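Local coordinates for protein HTH-type dhaKLM operon transcriptional activator DhaS (Lactococcus lactis, PDB 2IU5) that activates transcription of the dhaKLM operon together with DhaQ in response to dihydroxyacetone, binding as a TetR-family homodimer to an inverted repeat that partly overlaps the -35 promoter sequence, at residues Y80-E85 and F127-K132; E85-L90 and K169-I174; Y92-Q97 and N165-L170; F99-F104 and E159-G164. The protein carries 1 engineered substitution. All blocks are in the same frame, centred on the assembly; numbering follows the deposited sequence.

Contact 1. Residues Y80-E85 and F127-K132; sequences YGWQNE and FDQEKK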
# COMPACT_ATOMS: atom_id res chain seq x y z
N TYR A 80 -26.54 4.47 5.93
CA TYR A 80 -25.23 4.54 6.58
C TYR A 80 -24.63 3.16 6.64
O TYR A 80 -24.80 2.40 7.60
CB TYR A 80 -25.24 5.26 7.94
CG TYR A 80 -23.88 5.41 8.63
CD1 TYR A 80 -23.05 6.50 8.37
CD2 TYR A 80 -23.43 4.45 9.53
CE1 TYR A 80 -21.80 6.63 9.00
CE2 TYR A 80 -22.19 4.57 10.16
CZ TYR A 80 -21.38 5.66 9.90
OH TYR A 80 -20.16 5.77 10.53
N GLY A 81 -23.92 2.86 5.57
CA GLY A 81 -23.63 1.48 5.31
C GLY A 81 -22.18 1.07 5.38
O GLY A 81 -21.91 -0.12 5.35
N TRP A 82 -21.23 2.01 5.48
CA TRP A 82 -19.86 1.60 5.20
C TRP A 82 -19.31 0.59 6.20
O TRP A 82 -18.51 -0.26 5.81
CB TRP A 82 -18.91 2.77 5.03
CG TRP A 82 -18.48 3.50 6.25
CD1 TRP A 82 -19.01 4.65 6.70
CD2 TRP A 82 -17.44 3.13 7.17
NE1 TRP A 82 -18.36 5.05 7.86
CE2 TRP A 82 -17.40 4.13 8.16
CE3 TRP A 82 -16.54 2.06 7.26
CZ2 TRP A 82 -16.50 4.10 9.23
CZ3 TRP A 82 -15.64 2.04 8.33
CH2 TRP A 82 -15.63 3.05 9.29
N GLN A 83 -19.74 0.69 7.46
CA GLN A 83 -19.18 -0.22 8.45
C GLN A 83 -19.69 -1.63 8.16
O GLN A 83 -18.92 -2.59 8.27
CB GLN A 83 -19.52 0.19 9.89
CG GLN A 83 -18.94 1.57 10.22
CD GLN A 83 -19.04 1.93 11.67
OE1 GLN A 83 -18.93 1.06 12.55
NE2 GLN A 83 -19.24 3.21 11.94
N ASN A 84 -20.96 -1.75 7.77
CA ASN A 84 -21.49 -3.07 7.39
C ASN A 84 -20.84 -3.57 6.10
O ASN A 84 -20.52 -4.74 5.96
CB ASN A 84 -23.02 -2.98 7.24
CG ASN A 84 -23.72 -2.72 8.56
OD1 ASN A 84 -23.20 -3.13 9.60
ND2 ASN A 84 -24.88 -2.05 8.55
N GLU A 85 -20.62 -2.67 5.15
CA GLU A 85 -19.98 -3.08 3.91
C GLU A 85 -18.56 -3.58 4.09
O GLU A 85 -18.14 -4.58 3.49
CB GLU A 85 -20.03 -1.93 2.91
CG GLU A 85 -21.47 -1.71 2.49
CD GLU A 85 -21.86 -0.26 2.36
OE1 GLU A 85 -20.95 0.61 2.32
OE2 GLU A 85 -23.08 0.02 2.29
N PHE A 127 -18.58 9.59 1.66
CA PHE A 127 -19.97 9.79 1.20
C PHE A 127 -20.92 9.61 2.39
O PHE A 127 -21.74 10.46 2.65
CB PHE A 127 -20.23 8.70 0.14
CG PHE A 127 -21.54 8.76 -0.63
CD1 PHE A 127 -21.81 9.78 -1.53
CD2 PHE A 127 -22.50 7.78 -0.44
CE1 PHE A 127 -23.02 9.81 -2.23
CE2 PHE A 127 -23.70 7.80 -1.13
CZ PHE A 127 -23.96 8.82 -2.03
N ASP A 128 -20.77 8.48 3.09
CA ASP A 128 -21.72 8.16 4.17
C ASP A 128 -21.52 9.07 5.37
O ASP A 128 -22.47 9.50 6.01
CB ASP A 128 -21.55 6.71 4.64
CG ASP A 128 -22.12 5.69 3.67
OD1 ASP A 128 -22.75 6.07 2.66
OD2 ASP A 128 -21.96 4.46 3.89
N GLN A 129 -20.27 9.39 5.69
CA GLN A 129 -20.01 10.26 6.82
C GLN A 129 -20.61 11.65 6.60
O GLN A 129 -21.16 12.24 7.51
CB GLN A 129 -18.51 10.34 7.09
CG GLN A 129 -17.91 9.10 7.73
CD GLN A 129 -18.51 8.66 9.05
OE1 GLN A 129 -18.65 7.45 9.28
NE2 GLN A 129 -18.87 9.61 9.92
N GLU A 130 -20.51 12.16 5.38
CA GLU A 130 -21.00 13.50 5.09
C GLU A 130 -22.52 13.57 5.20
O GLU A 130 -23.08 14.65 5.36
CB GLU A 130 -20.56 13.91 3.70
CG GLU A 130 -19.05 14.20 3.69
CD GLU A 130 -18.62 15.07 2.52
OE1 GLU A 130 -19.25 14.97 1.44
OE2 GLU A 130 -17.67 15.85 2.70
N LYS A 131 -23.17 12.41 5.12
CA LYS A 131 -24.61 12.35 5.36
C LYS A 131 -24.93 12.47 6.85
O LYS A 131 -25.96 13.02 7.24
CB LYS A 131 -25.23 11.06 4.79
CG LYS A 131 -25.30 10.96 3.27
CD LYS A 131 -25.32 9.51 2.76
CE LYS A 131 -26.67 9.11 2.20
NZ LYS A 131 -26.60 8.04 1.16
N LYS A 132 -24.04 11.95 7.69
CA LYS A 132 -24.28 11.86 9.12
C LYS A 132 -23.91 13.15 9.87
O LYS A 132 -24.64 13.60 10.76
CB LYS A 132 -23.50 10.66 9.65
CG LYS A 132 -23.90 10.22 11.04
CD LYS A 132 -23.34 8.85 11.36
CE LYS A 132 -24.38 7.76 11.18
NZ LYS A 132 -25.78 8.25 11.36

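Contact 2. Residues E85-L90 and K169-I174; sequences ELLLLL and KLYSQI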
# COMPACT_ATOMS: atom_id res chain seq x y z
N GLU A 85 -20.62 -2.67 5.15
CA GLU A 85 -19.98 -3.08 3.91
C GLU A 85 -18.56 -3.58 4.09
O GLU A 85 -18.14 -4.58 3.49
CB GLU A 85 -20.03 -1.93 2.91
CG GLU A 85 -21.47 -1.71 2.49
CD GLU A 85 -21.86 -0.26 2.36
OE1 GLU A 85 -20.95 0.61 2.32
OE2 GLU A 85 -23.08 0.02 2.29
N LEU A 86 -17.80 -2.88 4.92
CA LEU A 86 -16.45 -3.33 5.23
C LEU A 86 -16.47 -4.73 5.84
O LEU A 86 -15.67 -5.58 5.42
CB LEU A 86 -15.76 -2.34 6.16
CG LEU A 86 -14.43 -2.84 6.69
CD1 LEU A 86 -13.41 -3.07 5.55
CD2 LEU A 86 -13.91 -1.79 7.70
N LEU A 87 -17.35 -4.99 6.80
CA LEU A 87 -17.45 -6.33 7.39
C LEU A 87 -17.75 -7.36 6.31
O LEU A 87 -17.09 -8.40 6.23
CB LEU A 87 -18.51 -6.38 8.48
CG LEU A 87 -18.74 -7.77 9.08
CD1 LEU A 87 -17.44 -8.28 9.71
CD2 LEU A 87 -19.88 -7.67 10.10
N LEU A 88 -18.74 -7.09 5.47
CA LEU A 88 -19.08 -8.07 4.43
C LEU A 88 -17.96 -8.28 3.41
O LEU A 88 -17.74 -9.40 2.93
CB LEU A 88 -20.41 -7.74 3.77
CG LEU A 88 -21.55 -7.80 4.81
CD1 LEU A 88 -22.90 -7.62 4.14
CD2 LEU A 88 -21.54 -9.09 5.65
N LEU A 89 -17.25 -7.22 3.08
CA LEU A 89 -16.08 -7.37 2.23
C LEU A 89 -14.99 -8.25 2.86
O LEU A 89 -14.43 -9.16 2.21
CB LEU A 89 -15.56 -5.97 1.89
CG LEU A 89 -14.40 -5.90 0.93
CD1 LEU A 89 -14.74 -6.59 -0.38
CD2 LEU A 89 -13.98 -4.46 0.69
N LEU A 90 -14.65 -8.01 4.13
CA LEU A 90 -13.67 -8.87 4.79
C LEU A 90 -14.13 -10.33 4.83
O LEU A 90 -13.33 -11.23 4.58
CB LEU A 90 -13.36 -8.37 6.21
CG LEU A 90 -12.72 -6.98 6.21
CD1 LEU A 90 -12.54 -6.49 7.67
CD2 LEU A 90 -11.38 -6.95 5.46
N LYS A 169 -10.82 -10.91 11.61
CA LYS A 169 -10.25 -10.61 12.91
C LYS A 169 -9.72 -9.19 13.00
O LYS A 169 -9.53 -8.69 14.12
CB LYS A 169 -9.21 -11.65 13.35
CG LYS A 169 -7.85 -11.51 12.73
CD LYS A 169 -6.88 -12.52 13.36
CE LYS A 169 -5.55 -12.55 12.62
NZ LYS A 169 -4.53 -13.22 13.46
N LEU A 170 -9.50 -8.57 11.84
CA LEU A 170 -8.96 -7.21 11.81
C LEU A 170 -10.03 -6.15 11.81
O LEU A 170 -9.73 -4.95 11.85
CB LEU A 170 -8.09 -7.01 10.57
CG LEU A 170 -6.98 -8.04 10.42
CD1 LEU A 170 -6.27 -7.73 9.11
CD2 LEU A 170 -6.02 -7.94 11.60
N TYR A 171 -11.29 -6.58 11.77
CA TYR A 171 -12.36 -5.64 11.49
C TYR A 171 -12.46 -4.55 12.54
O TYR A 171 -12.50 -3.37 12.19
CB TYR A 171 -13.66 -6.43 11.40
CG TYR A 171 -14.88 -5.58 11.21
CD1 TYR A 171 -15.02 -4.77 10.09
CD2 TYR A 171 -15.88 -5.60 12.14
CE1 TYR A 171 -16.16 -4.00 9.91
CE2 TYR A 171 -17.01 -4.84 11.99
CZ TYR A 171 -17.13 -4.04 10.86
OH TYR A 171 -18.28 -3.28 10.72
N SER A 172 -12.50 -4.91 13.82
CA SER A 172 -12.68 -3.89 14.84
C SER A 172 -11.52 -2.90 14.81
O SER A 172 -11.71 -1.69 15.00
CB SER A 172 -12.81 -4.53 16.23
OG SER A 172 -11.66 -5.27 16.60
N GLN A 173 -10.31 -3.40 14.57
CA GLN A 173 -9.18 -2.46 14.57
C GLN A 173 -9.25 -1.51 13.37
O GLN A 173 -8.95 -0.32 13.51
CB GLN A 173 -7.86 -3.24 14.56
CG GLN A 173 -7.58 -3.94 15.88
CD GLN A 173 -6.35 -4.81 15.81
OE1 GLN A 173 -5.25 -4.35 16.15
NE2 GLN A 173 -6.52 -6.05 15.37
N ILE A 174 -9.63 -2.00 12.20
CA ILE A 174 -9.71 -1.14 11.05
C ILE A 174 -10.79 -0.08 11.26
O ILE A 174 -10.54 1.09 11.02
CB ILE A 174 -9.91 -1.91 9.73
CG1 ILE A 174 -8.67 -2.79 9.47
CG2 ILE A 174 -10.19 -0.93 8.59
CD1 ILE A 174 -8.92 -3.92 8.45

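Contact 3. Residues Y92-Q97 and N165-L170; sequences YLDENQ and NSLEKL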
# COMPACT_ATOMS: atom_id res chain seq x y z
N TYR A 92 -16.15 -11.79 2.73
CA TYR A 92 -16.10 -12.30 1.36
C TYR A 92 -14.68 -12.72 1.03
O TYR A 92 -14.44 -13.78 0.44
CB TYR A 92 -16.57 -11.20 0.42
CG TYR A 92 -16.25 -11.44 -1.05
CD1 TYR A 92 -17.06 -12.26 -1.83
CD2 TYR A 92 -15.14 -10.85 -1.64
CE1 TYR A 92 -16.76 -12.48 -3.18
CE2 TYR A 92 -14.83 -11.05 -2.97
CZ TYR A 92 -15.64 -11.87 -3.73
OH TYR A 92 -15.30 -12.04 -5.05
N LEU A 93 -13.71 -11.89 1.41
CA LEU A 93 -12.31 -12.20 1.10
C LEU A 93 -11.85 -13.42 1.89
O LEU A 93 -11.08 -14.24 1.38
CB LEU A 93 -11.38 -11.00 1.36
CG LEU A 93 -11.72 -9.85 0.42
CD1 LEU A 93 -10.94 -8.63 0.89
CD2 LEU A 93 -11.35 -10.17 -1.02
N ASP A 94 -12.31 -13.56 3.13
CA ASP A 94 -11.98 -14.77 3.91
C ASP A 94 -12.57 -16.05 3.28
O ASP A 94 -11.89 -17.07 3.17
CB ASP A 94 -12.51 -14.64 5.34
CG ASP A 94 -11.59 -13.86 6.25
OD1 ASP A 94 -10.41 -13.64 5.87
OD2 ASP A 94 -12.05 -13.47 7.35
N GLU A 95 -13.84 -16.00 2.90
CA GLU A 95 -14.52 -17.13 2.30
C GLU A 95 -13.81 -17.51 1.01
O GLU A 95 -13.62 -18.70 0.71
CB GLU A 95 -15.97 -16.78 2.00
CG GLU A 95 -16.70 -17.89 1.30
CD GLU A 95 -18.19 -17.66 1.28
OE1 GLU A 95 -18.65 -16.82 2.09
OE2 GLU A 95 -18.87 -18.32 0.46
N ASN A 96 -13.42 -16.49 0.26
CA ASN A 96 -12.80 -16.73 -1.04
C ASN A 96 -11.30 -16.53 -1.00
O ASN A 96 -10.70 -16.10 -2.00
CB ASN A 96 -13.43 -15.82 -2.09
CG ASN A 96 -14.86 -16.17 -2.36
OD1 ASN A 96 -15.16 -17.14 -3.06
ND2 ASN A 96 -15.77 -15.39 -1.81
N GLN A 97 -10.69 -16.82 0.15
CA GLN A 97 -9.27 -16.55 0.32
C GLN A 97 -8.42 -17.36 -0.67
O GLN A 97 -7.44 -16.86 -1.22
CB GLN A 97 -8.86 -16.87 1.74
CG GLN A 97 -7.40 -16.77 2.02
CD GLN A 97 -7.10 -17.73 3.13
OE1 GLN A 97 -6.85 -18.91 2.89
NE2 GLN A 97 -7.13 -17.23 4.36
N ASN A 165 -4.14 -15.73 6.54
CA ASN A 165 -4.59 -15.22 7.84
C ASN A 165 -6.00 -14.61 7.76
O ASN A 165 -6.39 -14.10 6.72
CB ASN A 165 -3.60 -14.16 8.35
CG ASN A 165 -2.21 -14.72 8.62
OD1 ASN A 165 -1.21 -14.10 8.29
ND2 ASN A 165 -2.16 -15.89 9.24
N SER A 166 -6.76 -14.66 8.85
CA SER A 166 -8.16 -14.24 8.81
C SER A 166 -8.23 -12.72 8.69
O SER A 166 -7.53 -11.99 9.39
CB SER A 166 -8.87 -14.65 10.11
OG SER A 166 -9.98 -13.80 10.34
N LEU A 167 -9.08 -12.25 7.79
CA LEU A 167 -9.31 -10.82 7.64
C LEU A 167 -10.34 -10.29 8.63
O LEU A 167 -10.19 -9.17 9.13
CB LEU A 167 -9.78 -10.50 6.21
CG LEU A 167 -8.74 -10.58 5.08
CD1 LEU A 167 -8.27 -12.02 4.87
CD2 LEU A 167 -9.29 -9.99 3.80
N GLU A 168 -11.36 -11.09 8.91
CA GLU A 168 -12.42 -10.59 9.79
C GLU A 168 -11.89 -10.24 11.17
O GLU A 168 -12.42 -9.37 11.86
CB GLU A 168 -13.59 -11.58 9.87
CG GLU A 168 -14.67 -11.10 10.85
CD GLU A 168 -15.99 -11.82 10.62
OE1 GLU A 168 -16.07 -12.54 9.62
OE2 GLU A 168 -16.93 -11.66 11.44
N LYS A 169 -10.82 -10.91 11.61
CA LYS A 169 -10.25 -10.61 12.91
C LYS A 169 -9.72 -9.19 13.00
O LYS A 169 -9.53 -8.69 14.12
CB LYS A 169 -9.21 -11.65 13.35
CG LYS A 169 -7.85 -11.51 12.73
CD LYS A 169 -6.88 -12.52 13.36
CE LYS A 169 -5.55 -12.55 12.62
NZ LYS A 169 -4.53 -13.22 13.46
N LEU A 170 -9.50 -8.57 11.84
CA LEU A 170 -8.96 -7.21 11.81
C LEU A 170 -10.03 -6.15 11.81
O LEU A 170 -9.73 -4.95 11.85
CB LEU A 170 -8.09 -7.01 10.57
CG LEU A 170 -6.98 -8.04 10.42
CD1 LEU A 170 -6.27 -7.73 9.11
CD2 LEU A 170 -6.02 -7.94 11.60
O HOH W 1 -14.70 -14.22 8.12

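Contact 4. Residues F99-F104 and E159-G164; sequences FYQKIF and ESIIRG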
# COMPACT_ATOMS: atom_id res chain seq x y z
N PHE A 99 -9.28 -18.57 -3.64
CA PHE A 99 -9.52 -17.97 -4.95
C PHE A 99 -8.61 -16.77 -5.11
O PHE A 99 -7.91 -16.66 -6.13
CB PHE A 99 -11.00 -17.55 -5.00
CG PHE A 99 -11.45 -16.84 -6.26
CD1 PHE A 99 -11.86 -17.54 -7.39
CD2 PHE A 99 -11.49 -15.46 -6.30
CE1 PHE A 99 -12.28 -16.87 -8.53
CE2 PHE A 99 -11.91 -14.79 -7.44
CZ PHE A 99 -12.31 -15.50 -8.55
N TYR A 100 -8.61 -15.86 -4.12
CA TYR A 100 -7.83 -14.63 -4.27
C TYR A 100 -6.33 -14.86 -4.16
O TYR A 100 -5.56 -14.19 -4.85
CB TYR A 100 -8.35 -13.45 -3.41
CG TYR A 100 -9.59 -12.92 -4.07
CD1 TYR A 100 -9.48 -12.15 -5.24
CD2 TYR A 100 -10.85 -13.18 -3.57
CE1 TYR A 100 -10.59 -11.65 -5.89
CE2 TYR A 100 -11.99 -12.68 -4.23
CZ TYR A 100 -11.84 -11.92 -5.38
OH TYR A 100 -12.93 -11.42 -6.04
N GLN A 101 -5.89 -15.79 -3.31
CA GLN A 101 -4.49 -16.19 -3.32
C GLN A 101 -4.07 -16.59 -4.74
O GLN A 101 -3.00 -16.20 -5.23
CB GLN A 101 -4.26 -17.42 -2.44
CG GLN A 101 -4.36 -17.19 -0.98
CD GLN A 101 -4.05 -18.45 -0.20
OE1 GLN A 101 -4.03 -19.56 -0.77
NE2 GLN A 101 -3.81 -18.30 1.10
N LYS A 102 -4.92 -17.38 -5.39
CA LYS A 102 -4.64 -17.80 -6.76
C LYS A 102 -4.58 -16.65 -7.74
O LYS A 102 -3.71 -16.63 -8.61
CB LYS A 102 -5.58 -18.89 -7.22
CG LYS A 102 -5.35 -20.18 -6.48
CD LYS A 102 -6.42 -21.21 -6.81
CE LYS A 102 -6.15 -22.47 -6.03
NZ LYS A 102 -7.27 -23.46 -6.05
N ILE A 103 -5.49 -15.71 -7.60
CA ILE A 103 -5.53 -14.56 -8.50
C ILE A 103 -4.29 -13.68 -8.34
O ILE A 103 -3.75 -13.17 -9.33
CB ILE A 103 -6.76 -13.72 -8.28
CG1 ILE A 103 -8.03 -14.53 -8.57
CG2 ILE A 103 -6.69 -12.45 -9.13
CD1 ILE A 103 -8.06 -15.17 -9.93
N PHE A 104 -3.82 -13.49 -7.11
CA PHE A 104 -2.61 -12.70 -6.93
C PHE A 104 -1.42 -13.36 -7.64
O PHE A 104 -0.49 -12.66 -8.04
CB PHE A 104 -2.28 -12.45 -5.46
CG PHE A 104 -3.09 -11.37 -4.84
CD1 PHE A 104 -2.99 -10.06 -5.31
CD2 PHE A 104 -3.97 -11.64 -3.80
CE1 PHE A 104 -3.76 -9.05 -4.73
CE2 PHE A 104 -4.73 -10.63 -3.22
CZ PHE A 104 -4.62 -9.33 -3.69
N GLU A 159 -1.72 -9.02 2.06
CA GLU A 159 -0.79 -9.88 2.79
C GLU A 159 -1.52 -10.99 3.53
O GLU A 159 -1.08 -12.13 3.53
CB GLU A 159 0.06 -9.06 3.77
CG GLU A 159 0.98 -9.91 4.62
CD GLU A 159 1.76 -9.08 5.62
OE1 GLU A 159 1.22 -8.04 6.07
OE2 GLU A 159 2.90 -9.48 5.96
N SER A 160 -2.64 -10.67 4.16
CA SER A 160 -3.40 -11.66 4.92
C SER A 160 -3.92 -12.76 3.97
O SER A 160 -3.88 -13.95 4.29
CB SER A 160 -4.58 -10.98 5.56
OG SER A 160 -4.09 -10.13 6.58
N ILE A 161 -4.40 -12.35 2.81
CA ILE A 161 -4.89 -13.32 1.83
C ILE A 161 -3.75 -14.25 1.43
O ILE A 161 -3.88 -15.47 1.45
CB ILE A 161 -5.44 -12.60 0.60
CG1 ILE A 161 -6.80 -12.01 0.96
CG2 ILE A 161 -5.62 -13.58 -0.56
CD1 ILE A 161 -7.33 -10.99 -0.00
N ILE A 162 -2.62 -13.66 1.05
CA ILE A 162 -1.52 -14.46 0.56
C ILE A 162 -1.00 -15.43 1.63
O ILE A 162 -0.62 -16.57 1.31
CB ILE A 162 -0.39 -13.56 -0.00
CG1 ILE A 162 -0.89 -12.85 -1.26
CG2 ILE A 162 0.90 -14.34 -0.27
CD1 ILE A 162 0.10 -11.87 -1.85
N ARG A 163 -1.01 -14.97 2.88
CA ARG A 163 -0.51 -15.73 4.03
C ARG A 163 -1.51 -16.72 4.63
O ARG A 163 -1.12 -17.59 5.43
CB ARG A 163 0.06 -14.80 5.11
CG ARG A 163 1.27 -13.97 4.66
CD ARG A 163 1.97 -13.25 5.82
NE ARG A 163 2.28 -14.15 6.93
CZ ARG A 163 2.05 -13.88 8.21
NH1 ARG A 163 1.50 -12.72 8.56
NH2 ARG A 163 2.36 -14.77 9.14
N GLY A 164 -2.78 -16.60 4.25
CA GLY A 164 -3.83 -17.43 4.83
C GLY A 164 -4.23 -17.03 6.24
O GLY A 164 -4.60 -17.88 7.04

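Contact 1. Residues Y80-E85 and F127-K132
The Y80 ring carries the K132 side chain over the centre of one face, while the carbonyl O of D128 and the amide end of Q129 lie at its edge. The W82 indole is met by Q129 OE1 and D128 CB at its edge, and CG of its neighbour Q83 covers one of its faces. K132 CE sits 3.4 Å from the centroid of the Y80 ring, a CH-pi contact; the lysine chain bends at its last two torsions and leaves NZ over the same face, a cation-pi arrangement. Q129 OE1 is gripped twice, by Y80 OH at 2.6 Å and by W82 NE1 at 2.8 Å. The indole N-H points almost straight at it (170°), in the carbonyl plane and on a lone pair, whereas the phenol is tilted 19° from that plane. Q129 reaches the pair because its chain folds back at chi2 (-57°). Y80 OH also accepts from Q83 NE2 at 3.1 Å, lying in the amide plane of Q83. D128 OD2 in turn accepts from G81 N at 3.0 Å, met from above the carboxylate plane. The carboxylates of D128 and E85 lie close, and K124 bridges both, which probably offsets their repulsion; E85 OE2 is also bonded to N76. The whole joins the start of helix 82-95 to the end of helix 110-132 in the all-helical C-terminal domain of a TetR-family regulator.

Contact 2. Residues E85-L90 and K169-I174
Y171 reaches across to helix 82-95 and lays one face of its ring against L87, the two side chains standing roughly at right angles. L87 CB lies 3.5 Å above the ring plane, displaced toward the rim, and 3.6 Å from Y171 CZ, a CH-pi contact. Farther along the ring, L87 CD1 touches Y171 CD2 at 3.9 Å. With chi1 at 176°, the tyrosine sends its ring away from its own backbone N and toward helix 82-95. L86 meets the ring in its plane, CG lying 3.8 Å from Y171 CE1, and L90 CD1 comes up to the edge at Y171 CD1, 3.9 Å away. One turn on from Y171, I174 adds its CG2 branch, which packs on L86 CD2 at 3.9 Å. L86 and L90 also rest on W118 of helix 110-132, and I174 touches F144 of the second subunit. No hydrogen bond crosses between the two segments; the phenol hydroxyl is instead bound to the carbonyl O of Q83, one turn before L87. The tyrosine thus serves both ways: aliphatic carbon packs on its ring, while its hydroxyl is bonded to a backbone carbonyl of the same helix 82-95.

Contact 3. Residues Y92-Q97 and N165-L170
The linker between helix 139-163 and helix 171-183 is bound here to the C-terminal end of helix 82-95, with the D94 carboxylate taking the backbone N-H of E168 and, less surely, that of L167. D94 OD2 accepts from E168 N at 2.9 Å, on its syn side and 23° out of the carboxylate plane, with an N-H...O angle of 156°. D94 OD1 lies 2.7 Å from L167 N in what is modelled as a second hydrogen bond, though this oxygen's place is doubtful. With CG beside the backbone N (chi1 -83°), the short aspartate side chain runs past that of L167 in the opposite direction.

A 3-10 turn, 168-170, starts at this point, and the carboxylate receives its first N-H, that of E168, and probably that of L167 just before it, a place where a negative charge is probably welcome. S166 OG accepts from K169 N at 3.3 Å, an ST motif that holds the entry to the same turn. The linker is part of the all-helical C-terminal domain of the TetR family, and the turn leads directly into helix 171-183.

Beside the polar pair, L167 CD2 packs on L93 CB. L167 also rests on L90 and on T157 and S160 of helix 139-163, while L93 continues to F114 and W118 of helix 110-132. A water donates to D94 OD2 at 2.9 Å and to E168 OE1 at 2.6 Å, mediating between two carboxylates of like charge; E168 in addition forms a salt bridge with R91.

Contact 4. Residues F99-F104 and E159-G164
I161 is the closely fitted part of this contact: its CG2 branch points into helix 97-106 and lies 3.5 Å from Q101 N and 3.9 Å from Y100 CB. The same methyl also reaches the edge of the F104 ring, 4.1 Å from CE2. F104 stands at about a right angle to I161, and its ring makes edge-to-face contacts with F110 and F114. Q101 slides past I161 in the opposite direction and ends in a hydrogen bond, NE2 to the carbonyl O of I161 at 2.9 Å. The donor approaches nearly along the C=O axis (169°), and the oxygen lies in the amide plane of the glutamine. G164 N gives that oxygen a second bond. Toward solvent the fit slackens: exposed I162 brings CG1 no nearer than 4.2 Å to F104 CD2, and G164 adds little area. The helix axes pass 8.6 Å apart at an angle of 102°, so the two helices meet over a short crossing. G164, with positive phi and two bonds back into the last turn, the one to S160 O weak, ends helix 139-163 in a Schellman motif, and Q101 holds one of the carbonyls used by that motif.

In the fold
From the N terminus, after the DNA-binding region, helix 82-95 supplies the first segments of contacts 1, 2 and 3 in turn, and helix 97-106 that of contact 4. Contact 1 closes a loop onto the end of helix 110-132 and crosses the other three. Contact 4 closes onto the end of helix 139-163, nested inside the loops of contacts 3 and 2, which return to the following linker and the start of helix 171-183. Contacts 1 and 2 share E85 and join through Q83 and Y171; contacts 2 and 3 share K169 and L170; contacts 3 and 4 meet through Y92 and Y100. Together they tie five helices of the C-terminal region.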